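Long-range contacts in processed glycerol phosphate lipoteichoic acid synthase 2 (Bacillus subtilis, PDB 2W8D), which is a member of the sulfatase family in the alkaline phosphatase clan, with a magnesium ion bound in the domain of this model: residues A[177-182]-A[240-245]; A[125-130]-A[189-194]; A[169-174]-A[229-234]; A[45-50]-A[59-64]. One frame throughout, in Å; residues are numbered along the deposited sequence.

Interaction 1: residues A[177-182]-A[240-245]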
# COMPACT_ATOMS: atom_id res chain seq x y z
N GLU A 177 -10.13 -5.64 -19.35
CA GLU A 177 -9.07 -5.62 -20.35
C GLU A 177 -7.72 -6.18 -19.87
O GLU A 177 -6.95 -6.75 -20.65
CB GLU A 177 -8.93 -4.22 -20.95
CG GLU A 177 -9.91 -4.00 -22.11
CD GLU A 177 -10.19 -2.53 -22.42
OE1 GLU A 177 -9.35 -1.89 -23.09
OE2 GLU A 177 -11.26 -2.03 -22.03
N SER A 178 -7.47 -6.05 -18.56
CA SER A 178 -6.26 -6.61 -17.96
C SER A 178 -6.23 -8.15 -17.91
O SER A 178 -5.14 -8.73 -17.85
CB SER A 178 -6.03 -6.05 -16.56
OG SER A 178 -5.89 -4.64 -16.58
N MSE A 179 -7.39 -8.81 -17.95
CA MSE A 179 -7.45 -10.28 -17.87
C MSE A 179 -6.57 -11.02 -18.88
O MSE A 179 -5.64 -11.72 -18.46
CB MSE A 179 -8.89 -10.82 -17.85
CG MSE A 179 -9.74 -10.32 -16.66
SE MSE A 179 -8.83 -10.08 -14.89
CE MSE A 179 -8.58 -11.96 -14.39
N PRO A 180 -6.81 -10.85 -20.20
CA PRO A 180 -5.94 -11.58 -21.16
C PRO A 180 -4.47 -11.20 -21.05
O PRO A 180 -3.59 -12.00 -21.30
CB PRO A 180 -6.49 -11.20 -22.55
CG PRO A 180 -7.39 -10.01 -22.31
CD PRO A 180 -7.88 -10.10 -20.89
N LEU A 181 -4.21 -9.96 -20.64
CA LEU A 181 -2.84 -9.57 -20.47
C LEU A 181 -2.26 -10.34 -19.29
O LEU A 181 -1.17 -10.90 -19.37
CB LEU A 181 -2.75 -8.05 -20.30
CG LEU A 181 -3.36 -7.28 -21.47
CD1 LEU A 181 -3.45 -5.82 -21.09
CD2 LEU A 181 -2.57 -7.49 -22.84
N LEU A 182 -3.01 -10.44 -18.21
CA LEU A 182 -2.53 -11.13 -17.03
C LEU A 182 -2.37 -12.63 -17.23
O LEU A 182 -1.43 -13.23 -16.70
CB LEU A 182 -3.48 -10.90 -15.86
CG LEU A 182 -3.07 -11.61 -14.58
CD1 LEU A 182 -1.84 -10.91 -13.96
CD2 LEU A 182 -4.25 -11.62 -13.63
N ASN A 240 -14.23 -12.13 -9.28
CA ASN A 240 -15.01 -13.13 -10.04
C ASN A 240 -14.18 -13.67 -11.20
O ASN A 240 -14.07 -14.87 -11.38
CB ASN A 240 -16.33 -12.57 -10.58
CG ASN A 240 -17.35 -12.28 -9.49
OD1 ASN A 240 -17.46 -13.00 -8.48
ND2 ASN A 240 -18.11 -11.21 -9.69
N ASP A 241 -13.57 -12.77 -11.97
CA ASP A 241 -12.72 -13.16 -13.11
C ASP A 241 -11.45 -13.92 -12.69
O ASP A 241 -11.05 -14.84 -13.38
CB ASP A 241 -12.39 -11.97 -14.00
CG ASP A 241 -13.60 -11.45 -14.78
OD1 ASP A 241 -14.63 -12.15 -14.86
OD2 ASP A 241 -13.53 -10.33 -15.33
N LEU A 242 -10.85 -13.57 -11.56
CA LEU A 242 -9.71 -14.36 -11.08
C LEU A 242 -10.09 -15.82 -10.72
O LEU A 242 -9.24 -16.72 -10.68
CB LEU A 242 -9.06 -13.68 -9.88
CG LEU A 242 -8.27 -12.38 -10.13
CD1 LEU A 242 -7.75 -11.82 -8.84
CD2 LEU A 242 -7.12 -12.64 -11.08
N LYS A 243 -11.37 -16.03 -10.44
CA LYS A 243 -11.88 -17.34 -10.07
C LYS A 243 -12.31 -18.13 -11.28
O LYS A 243 -12.17 -19.34 -11.27
CB LYS A 243 -13.03 -17.22 -9.06
CG LYS A 243 -12.60 -16.64 -7.70
CD LYS A 243 -13.82 -16.23 -6.85
CE LYS A 243 -13.47 -16.17 -5.36
NZ LYS A 243 -14.51 -15.41 -4.55
N LYS A 244 -12.79 -17.48 -12.34
CA LYS A 244 -13.05 -18.18 -13.61
C LYS A 244 -11.74 -18.76 -14.15
O LYS A 244 -11.68 -19.94 -14.46
CB LYS A 244 -13.65 -17.28 -14.70
CG LYS A 244 -14.78 -16.34 -14.31
CD LYS A 244 -16.14 -17.04 -14.29
CE LYS A 244 -17.09 -16.28 -13.34
NZ LYS A 244 -18.36 -17.04 -13.10
N ASP A 245 -10.69 -17.93 -14.26
CA ASP A 245 -9.47 -18.37 -14.93
C ASP A 245 -8.53 -19.23 -14.08
O ASP A 245 -7.52 -19.70 -14.57
CB ASP A 245 -8.74 -17.22 -15.62
CG ASP A 245 -8.27 -16.13 -14.64
OD1 ASP A 245 -7.74 -16.43 -13.54
OD2 ASP A 245 -8.42 -14.93 -14.98
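The flat groups here are the carboxylates of Asp245 and Asp241, and both meet the same side chain, Met179. Asp245 points OD2 at the methyl end of Met179. OD2 is modelled 3.0 Å from CE, which is short for such a pair, and the exact closeness is doubtful. Asp241 offers its methylene first: its CB lies 3.8 Å from Met179 CE, and its OD2 stays farther off, 4.0 Å from Met179 CG. Met179 is present as selenomethionine. Its CG stands anti to the carbonyl carbon (chi1 -60°), and the chain then bends at chi2 and chi3, which carries CE over to the second helix. There CE also meets Leu242 CD2 at 3.7 Å, the two side chains crossing at about a right angle. Leu182 adds a looser methyl contact, CD2 to Leu242 CD2 at 4.0 Å. The axes of segments 177-182 and 240-244 approach to 11.1 Å and cross at -33°. At this spacing the gap is bridged by side chains alone. Helix 171-183 lies against strands 125-130 and 189-194 of the central sheet, as expected in an alpha/beta fold of this clan. Asp241 OD2 forms a salt bridge with Lys176, and Asp245 OD1 accepts from the backbone N of Leu247. Asp245 OD2 also sits 3.1 Å from Asp241 O and close to Glu183 OE2. Such crowding of acceptors could raise the pKa of Asp245 or Glu183. One methyl thus meets a leucine and two acid side chains. No hydrogen bond spans the segments, and the acids have their polar partners outside them.

Interaction 2: residues A[125-130]-A[189-194]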
# COMPACT_ATOMS: atom_id res chain seq x y z
N THR A 125 8.00 -13.49 -13.05
CA THR A 125 7.91 -12.41 -14.00
C THR A 125 7.12 -11.30 -13.31
O THR A 125 6.15 -11.58 -12.62
CB THR A 125 7.24 -12.89 -15.30
OG1 THR A 125 8.03 -13.94 -15.90
CG2 THR A 125 7.15 -11.74 -16.28
N SER A 126 7.54 -10.05 -13.43
CA SER A 126 6.82 -8.95 -12.80
C SER A 126 6.24 -7.99 -13.84
O SER A 126 6.88 -7.73 -14.88
CB SER A 126 7.69 -8.22 -11.75
OG SER A 126 8.98 -7.86 -12.24
N ALA A 127 5.03 -7.50 -13.57
CA ALA A 127 4.35 -6.52 -14.44
C ALA A 127 3.46 -5.55 -13.65
O ALA A 127 2.82 -5.96 -12.68
CB ALA A 127 3.50 -7.25 -15.50
N THR A 128 3.41 -4.28 -14.06
CA THR A 128 2.43 -3.35 -13.52
C THR A 128 1.32 -3.13 -14.53
O THR A 128 1.60 -3.09 -15.73
CB THR A 128 3.08 -2.00 -13.22
OG1 THR A 128 4.10 -2.20 -12.23
CG2 THR A 128 2.05 -0.99 -12.74
N PHE A 129 0.08 -2.98 -14.05
CA PHE A 129 -1.05 -2.60 -14.89
C PHE A 129 -1.57 -1.25 -14.45
O PHE A 129 -1.72 -1.01 -13.26
CB PHE A 129 -2.17 -3.63 -14.78
CG PHE A 129 -1.76 -5.00 -15.24
CD1 PHE A 129 -2.10 -5.45 -16.51
CD2 PHE A 129 -0.99 -5.82 -14.42
CE1 PHE A 129 -1.70 -6.70 -16.94
CE2 PHE A 129 -0.58 -7.08 -14.85
CZ PHE A 129 -0.93 -7.52 -16.11
N HIS A 130 -1.86 -0.37 -15.38
CA HIS A 130 -2.35 0.94 -15.01
C HIS A 130 -2.90 1.62 -16.24
O HIS A 130 -2.30 1.58 -17.32
CB HIS A 130 -1.20 1.75 -14.44
CG HIS A 130 -1.59 3.09 -13.93
ND1 HIS A 130 -2.53 3.26 -12.93
CD2 HIS A 130 -1.16 4.32 -14.26
CE1 HIS A 130 -2.67 4.54 -12.68
NE2 HIS A 130 -1.85 5.21 -13.47
N PHE A 189 4.04 -15.21 -11.31
CA PHE A 189 4.14 -13.79 -11.62
C PHE A 189 3.87 -12.91 -10.42
O PHE A 189 3.11 -13.29 -9.53
CB PHE A 189 3.24 -13.41 -12.79
CG PHE A 189 1.78 -13.66 -12.55
CD1 PHE A 189 1.07 -12.91 -11.62
CD2 PHE A 189 1.11 -14.63 -13.26
CE1 PHE A 189 -0.30 -13.17 -11.39
CE2 PHE A 189 -0.24 -14.87 -13.04
CZ PHE A 189 -0.94 -14.15 -12.12
N TYR A 190 4.47 -11.72 -10.42
CA TYR A 190 4.27 -10.73 -9.38
C TYR A 190 3.78 -9.45 -10.08
O TYR A 190 4.49 -8.90 -10.92
CB TYR A 190 5.62 -10.48 -8.70
CG TYR A 190 5.68 -9.30 -7.72
CD1 TYR A 190 5.75 -7.97 -8.16
CD2 TYR A 190 5.74 -9.56 -6.36
CE1 TYR A 190 5.85 -6.93 -7.24
CE2 TYR A 190 5.85 -8.56 -5.45
CZ TYR A 190 5.88 -7.26 -5.87
OH TYR A 190 5.99 -6.34 -4.89
N THR A 191 2.59 -8.99 -9.72
CA THR A 191 1.87 -7.98 -10.51
C THR A 191 1.23 -6.91 -9.65
O THR A 191 0.86 -7.18 -8.51
CB THR A 191 0.74 -8.59 -11.36
OG1 THR A 191 -0.09 -9.41 -10.54
CG2 THR A 191 1.32 -9.43 -12.45
N LYS A 192 1.13 -5.70 -10.22
CA LYS A 192 0.56 -4.55 -9.53
C LYS A 192 -0.54 -3.95 -10.36
O LYS A 192 -0.31 -3.59 -11.53
CB LYS A 192 1.62 -3.46 -9.29
CG LYS A 192 2.73 -3.81 -8.27
CD LYS A 192 4.12 -3.25 -8.74
CE LYS A 192 4.06 -1.77 -9.03
NZ LYS A 192 3.51 -1.03 -7.83
N PHE A 193 -1.73 -3.81 -9.76
CA PHE A 193 -2.84 -3.11 -10.39
C PHE A 193 -3.11 -1.77 -9.72
O PHE A 193 -3.50 -1.70 -8.54
CB PHE A 193 -4.09 -3.99 -10.35
CG PHE A 193 -4.03 -5.18 -11.28
CD1 PHE A 193 -4.69 -5.15 -12.49
CD2 PHE A 193 -3.29 -6.31 -10.95
CE1 PHE A 193 -4.63 -6.24 -13.36
CE2 PHE A 193 -3.24 -7.39 -11.78
CZ PHE A 193 -3.91 -7.37 -13.00
N ILE A 194 -2.86 -0.68 -10.44
CA ILE A 194 -3.05 0.65 -9.86
C ILE A 194 -4.36 1.25 -10.35
O ILE A 194 -4.47 1.66 -11.52
CB ILE A 194 -1.86 1.62 -10.18
CG1 ILE A 194 -0.49 0.91 -10.07
CG2 ILE A 194 -1.98 2.95 -9.31
CD1 ILE A 194 -0.11 0.42 -8.67
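Strands 125-130 and 189-194 are parallel neighbours in the central sheet, paired in register from Thr125 with Phe189 to Phe129 with Phe193. Thr125, Ala127 and Phe129 make the backbone bonds of the first strand. Tyr190, Lys192 and Ile194 answer on the second. The shortest is Phe129 N to Lys192 O at 2.6 Å, nearly straight. This is the regular ladder of a parallel pair, within the alpha/beta core shared by the alkaline phosphatase clan. The next strand on one side is 150-152; on the other it is 33-39. On the face carrying Ala127 and Thr191, the rings of Phe129 and Phe193 form an offset stack, centroids 4.4 Å apart and planes at 4°. Phe129 CD2 lies 3.6 Å from Phe193 CZ. Thr191 CG2 meets the edge of the Phe129 ring, 3.9 Å from CE2. On the opposite face Lys192 folds its chain past Thr128, with CE 3.2 Å from OG1. Lys192 NZ goes on to salt bridges with Glu88 and Glu92, while Thr128 OG1 is buried without a polar partner. At the C-terminal end His130 has CG anti to its backbone N (chi1 -175°). This brings ND1 to Ile194 O at 2.9 Å, with the donor tilted 35° from the carbonyl plane.

Interaction 3: residues A[169-174]-A[229-234]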
# COMPACT_ATOMS: atom_id res chain seq x y z
N MSE A 169 -8.18 5.42 -17.65
CA MSE A 169 -9.19 4.35 -17.68
C MSE A 169 -9.99 4.31 -16.37
O MSE A 169 -9.44 4.45 -15.29
CB MSE A 169 -8.56 2.97 -17.86
CG MSE A 169 -7.92 2.73 -19.19
SE MSE A 169 -9.16 2.67 -20.71
CE MSE A 169 -10.12 1.00 -20.27
N LYS A 170 -11.29 4.10 -16.50
CA LYS A 170 -12.13 3.70 -15.38
C LYS A 170 -11.80 2.27 -14.93
O LYS A 170 -11.49 1.42 -15.77
CB LYS A 170 -13.59 3.79 -15.80
CG LYS A 170 -14.09 5.21 -16.02
CD LYS A 170 -15.49 5.19 -16.59
CE LYS A 170 -16.05 6.59 -16.76
NZ LYS A 170 -17.23 6.50 -17.69
N ASP A 171 -11.88 2.00 -13.63
CA ASP A 171 -11.56 0.70 -13.07
C ASP A 171 -12.31 -0.53 -13.68
O ASP A 171 -11.67 -1.52 -13.96
CB ASP A 171 -11.73 0.73 -11.55
CG ASP A 171 -10.80 1.74 -10.87
OD1 ASP A 171 -9.86 2.27 -11.53
OD2 ASP A 171 -11.01 2.02 -9.66
N LYS A 172 -13.63 -0.46 -13.87
CA LYS A 172 -14.38 -1.60 -14.46
C LYS A 172 -13.83 -2.11 -15.80
O LYS A 172 -13.48 -3.27 -15.87
CB LYS A 172 -15.90 -1.38 -14.52
CG LYS A 172 -16.60 -1.55 -13.15
CD LYS A 172 -18.10 -1.42 -13.28
CE LYS A 172 -18.77 -1.25 -11.93
NZ LYS A 172 -20.20 -0.78 -12.09
N PRO A 173 -13.71 -1.24 -16.83
CA PRO A 173 -13.07 -1.72 -18.08
C PRO A 173 -11.55 -1.95 -17.96
O PRO A 173 -11.00 -2.78 -18.66
CB PRO A 173 -13.36 -0.62 -19.10
CG PRO A 173 -13.69 0.58 -18.28
CD PRO A 173 -14.31 0.09 -17.00
N PHE A 174 -10.89 -1.22 -17.06
CA PHE A 174 -9.47 -1.45 -16.84
C PHE A 174 -9.26 -2.89 -16.36
O PHE A 174 -8.43 -3.60 -16.90
CB PHE A 174 -8.88 -0.41 -15.88
CG PHE A 174 -7.64 -0.86 -15.19
CD1 PHE A 174 -6.43 -0.91 -15.86
CD2 PHE A 174 -7.68 -1.24 -13.85
CE1 PHE A 174 -5.28 -1.32 -15.21
CE2 PHE A 174 -6.53 -1.67 -13.20
CZ PHE A 174 -5.33 -1.70 -13.88
N HIS A 229 -18.02 3.15 -3.89
CA HIS A 229 -18.95 2.06 -4.19
C HIS A 229 -18.59 1.50 -5.56
O HIS A 229 -18.52 0.30 -5.71
CB HIS A 229 -20.42 2.56 -4.14
CG HIS A 229 -21.46 1.50 -4.36
ND1 HIS A 229 -21.80 0.57 -3.40
CD2 HIS A 229 -22.27 1.25 -5.42
CE1 HIS A 229 -22.77 -0.21 -3.87
NE2 HIS A 229 -23.07 0.19 -5.08
N TYR A 230 -18.28 2.37 -6.53
CA TYR A 230 -17.83 1.93 -7.84
C TYR A 230 -16.52 1.09 -7.77
O TYR A 230 -16.41 0.01 -8.42
CB TYR A 230 -17.71 3.14 -8.79
CG TYR A 230 -17.21 2.78 -10.18
CD1 TYR A 230 -18.10 2.40 -11.19
CD2 TYR A 230 -15.84 2.77 -10.47
CE1 TYR A 230 -17.64 2.05 -12.45
CE2 TYR A 230 -15.37 2.42 -11.70
CZ TYR A 230 -16.28 2.05 -12.69
OH TYR A 230 -15.82 1.71 -13.91
N LEU A 231 -15.53 1.57 -7.02
CA LEU A 231 -14.29 0.84 -6.74
C LEU A 231 -14.61 -0.57 -6.20
O LEU A 231 -14.04 -1.56 -6.66
CB LEU A 231 -13.41 1.61 -5.73
CG LEU A 231 -12.03 1.01 -5.39
CD1 LEU A 231 -11.27 0.50 -6.64
CD2 LEU A 231 -11.12 1.99 -4.65
N ASP A 232 -15.52 -0.64 -5.25
CA ASP A 232 -15.90 -1.90 -4.65
C ASP A 232 -16.50 -2.91 -5.66
O ASP A 232 -16.17 -4.08 -5.63
CB ASP A 232 -16.88 -1.66 -3.52
CG ASP A 232 -17.18 -2.91 -2.73
OD1 ASP A 232 -16.28 -3.28 -1.93
OD2 ASP A 232 -18.30 -3.49 -2.89
N GLN A 233 -17.36 -2.45 -6.55
CA GLN A 233 -17.86 -3.30 -7.64
C GLN A 233 -16.76 -3.79 -8.58
O GLN A 233 -16.81 -4.92 -9.04
CB GLN A 233 -18.97 -2.58 -8.41
CG GLN A 233 -20.18 -2.27 -7.51
CD GLN A 233 -21.30 -1.50 -8.22
OE1 GLN A 233 -21.06 -0.69 -9.11
NE2 GLN A 233 -22.54 -1.75 -7.80
N SER A 234 -15.78 -2.94 -8.85
CA SER A 234 -14.64 -3.26 -9.69
C SER A 234 -13.80 -4.37 -9.08
O SER A 234 -13.31 -5.22 -9.80
CB SER A 234 -13.72 -2.04 -9.88
OG SER A 234 -14.40 -0.92 -10.41
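Lys172 begins at the hydroxyl of Tyr230: its CB lies 3.2 Å from OH. CG is still beside Tyr230 OH, 3.4 Å away, and is also near Ser234 OG. From there the chain is extended and runs obliquely along the tyrosine ring, with CD 3.6 Å from Tyr230 CE1 and CE 3.5 Å from the same carbon. At the tip, NZ donates to Gln233 OE1 at 3.1 Å. It approaches from above the amide, 41° out of the carbonyl plane. The backbone of Lys172 uses the same hydroxyl, N to Tyr230 OH 3.1 Å. The contact joins the N-terminal turn of helix 171-183, where Lys170 is at the N-cap position, to the middle of helix 219-244. First-turn N-H groups have no acceptor within their own helix, and Tyr230 supplies one from the neighbouring helix. The tyrosine reaches there because its CG is anti to the backbone N (chi1 179°). Asp171 packs on Ser234, its CB 3.3 Å from OG, while that hydroxyl donates to Tyr230 O within its own helix. Asp171 OD2 touches Leu231 CD1 at 3.4 Å. Its OD1 turns instead to the backbone N of Leu196, and Lys170 NZ pairs with Asp208.

Interaction 4: residues A[45-50]-A[59-64]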
# COMPACT_ATOMS: atom_id res chain seq x y z
N PHE A 45 -12.21 4.05 7.34
CA PHE A 45 -13.54 4.39 7.88
C PHE A 45 -14.69 3.95 6.98
O PHE A 45 -15.80 3.73 7.47
CB PHE A 45 -13.68 5.88 8.25
CG PHE A 45 -13.94 6.79 7.08
CD1 PHE A 45 -15.22 7.05 6.66
CD2 PHE A 45 -12.89 7.38 6.40
CE1 PHE A 45 -15.45 7.89 5.55
CE2 PHE A 45 -13.11 8.23 5.34
CZ PHE A 45 -14.39 8.46 4.89
N ILE A 46 -14.43 3.84 5.68
CA ILE A 46 -15.38 3.35 4.69
C ILE A 46 -15.83 1.90 4.90
O ILE A 46 -16.95 1.55 4.54
CB ILE A 46 -14.80 3.50 3.27
CG1 ILE A 46 -15.02 4.94 2.81
CG2 ILE A 46 -15.55 2.71 2.31
CD1 ILE A 46 -16.50 5.41 3.00
N ILE A 47 -14.94 1.08 5.47
CA ILE A 47 -15.24 -0.32 5.74
C ILE A 47 -16.36 -0.39 6.77
O ILE A 47 -16.27 0.19 7.86
CB ILE A 47 -13.98 -1.09 6.19
CG1 ILE A 47 -12.91 -1.08 5.09
CG2 ILE A 47 -14.31 -2.53 6.52
CD1 ILE A 47 -13.38 -1.51 3.69
N ASP A 48 -17.45 -1.04 6.39
CA ASP A 48 -18.66 -1.20 7.20
C ASP A 48 -19.51 0.01 7.30
O ASP A 48 -20.52 -0.03 7.99
CB ASP A 48 -18.37 -1.79 8.59
CG ASP A 48 -17.98 -3.26 8.51
OD1 ASP A 48 -18.36 -3.91 7.51
OD2 ASP A 48 -17.29 -3.77 9.40
N TYR A 49 -19.12 1.09 6.63
CA TYR A 49 -19.93 2.30 6.62
C TYR A 49 -21.19 2.09 5.76
O TYR A 49 -21.16 1.38 4.74
CB TYR A 49 -19.14 3.45 6.04
CG TYR A 49 -19.63 4.78 6.55
CD1 TYR A 49 -19.14 5.31 7.75
CD2 TYR A 49 -20.61 5.48 5.87
CE1 TYR A 49 -19.61 6.53 8.25
CE2 TYR A 49 -21.10 6.70 6.37
CZ TYR A 49 -20.59 7.21 7.54
OH TYR A 49 -21.06 8.39 8.02
N LYS A 50 -22.27 2.71 6.18
CA LYS A 50 -23.52 2.65 5.42
C LYS A 50 -24.11 4.04 5.25
O LYS A 50 -23.94 4.90 6.10
CB LYS A 50 -24.58 1.76 6.10
CG LYS A 50 -24.11 0.40 6.47
CD LYS A 50 -25.26 -0.44 6.97
CE LYS A 50 -24.72 -1.78 7.47
NZ LYS A 50 -25.76 -2.75 7.94
N PHE A 59 -18.45 -5.61 -1.09
CA PHE A 59 -17.49 -6.70 -1.34
C PHE A 59 -16.33 -6.70 -0.35
O PHE A 59 -15.96 -7.75 0.20
CB PHE A 59 -16.93 -6.70 -2.77
CG PHE A 59 -16.25 -7.98 -3.14
CD1 PHE A 59 -17.02 -9.15 -3.32
CD2 PHE A 59 -14.86 -8.04 -3.26
CE1 PHE A 59 -16.41 -10.38 -3.69
CE2 PHE A 59 -14.23 -9.23 -3.60
CZ PHE A 59 -15.01 -10.43 -3.84
N LEU A 60 -15.78 -5.52 -0.11
CA LEU A 60 -14.63 -5.36 0.77
C LEU A 60 -15.05 -5.73 2.18
O LEU A 60 -14.30 -6.41 2.88
CB LEU A 60 -14.05 -3.94 0.68
CG LEU A 60 -13.41 -3.64 -0.71
CD1 LEU A 60 -12.83 -2.20 -0.84
CD2 LEU A 60 -12.34 -4.65 -1.16
N ASN A 61 -16.26 -5.32 2.58
CA ASN A 61 -16.86 -5.76 3.85
C ASN A 61 -16.92 -7.27 4.02
O ASN A 61 -16.59 -7.79 5.08
CB ASN A 61 -18.28 -5.18 4.04
CG ASN A 61 -18.27 -3.68 4.04
OD1 ASN A 61 -17.21 -3.04 4.09
ND2 ASN A 61 -19.46 -3.10 3.95
N LYS A 62 -17.32 -7.99 2.97
CA LYS A 62 -17.39 -9.45 3.08
C LYS A 62 -15.99 -10.02 3.35
O LYS A 62 -15.80 -10.85 4.22
CB LYS A 62 -18.03 -10.08 1.83
CG LYS A 62 -18.51 -11.50 2.07
CD LYS A 62 -18.99 -12.19 0.79
CE LYS A 62 -17.84 -12.49 -0.17
NZ LYS A 62 -18.24 -13.55 -1.15
N LEU A 63 -15.00 -9.52 2.63
CA LEU A 63 -13.61 -9.94 2.87
C LEU A 63 -13.16 -9.64 4.29
O LEU A 63 -12.45 -10.43 4.91
CB LEU A 63 -12.67 -9.23 1.89
CG LEU A 63 -12.96 -9.44 0.41
CD1 LEU A 63 -11.93 -8.71 -0.40
CD2 LEU A 63 -12.94 -10.95 0.07
N ALA A 64 -13.53 -8.45 4.76
CA ALA A 64 -13.25 -8.02 6.11
C ALA A 64 -13.89 -8.95 7.12
O ALA A 64 -13.33 -9.12 8.20
CB ALA A 64 -13.71 -6.56 6.32
O HOH W 1 -19.14 -0.18 3.61
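Asp48 and Asn61 lie alongside each other, running opposite ways, with the carboxylate and amide planes 57° apart. Asp48 OD1 comes to 3.5 Å from Asn61 CG. The bond between them uses the backbone instead: Asp48 N donates to Asn61 OD1 at 3.1 Å, with an N-H...O angle of 154°. The donor stands above the amide, 49° out of the carbonyl plane, so it misses the lone pairs. Ile47 also runs counter to Asn61, but it crosses Leu60 at about a right angle. Its two branches part: CD1 rests 3.9 Å from Leu60 CB, and CG2 lies 4.1 Å from Ala64 CB. The spread comes from CG2 standing anti to the backbone N and CG1 anti to the carbonyl carbon, which sends CG2 to Ala64 and CD1 to Leu60. Ile47 and Asp48 are the central residues of a type II beta turn from Ile46 to Tyr49, closed by Tyr49 N to Ile46 O at 3.0 Å. The turn follows strand 33-39 and packs on helix 58-65. A water joins the two parts. It donates to Ile46 O at 2.9 Å and to Tyr49 O at 2.8 Å, and accepts from Asn61 ND2 at 3.0 Å. Asn61 ND2 also bonds Glu55 OE1, and Asp48 OD2 bonds His65 NE2. Asn61 is therefore gripped at both ends of its amide, which probably fixes its rotation, with OD1 toward the turn N-H and ND2 toward the water and Glu55. One polar side chain thus ties the turn to the helix, while Ile47 adds an apolar seat beside it.

Overall arrangement
From the N terminus, interaction 4 closes first, a short local loop between the turn after strand 33-39 and helix 58-65. The other three close later, in series with it. Strand 125-130 opens interaction 2, and helix 171-183 then opens interactions 3 and 1. Strand 189-194 closes interaction 2; helix 219-244 closes interaction 3, then interaction 1. These three cross one another. Two of them join the same helices, interaction 3 at the N-terminal turn of 171-183 and the middle of 219-244, interaction 1 toward both C-terminal ends. Phe174, Ser178, Leu181 and Leu182 of helix 171-183 pack onto the strands of interaction 2. Asp232 links interaction 3 to interaction 4 by probable hydrogen bonds to Phe59 N and Leu60 N.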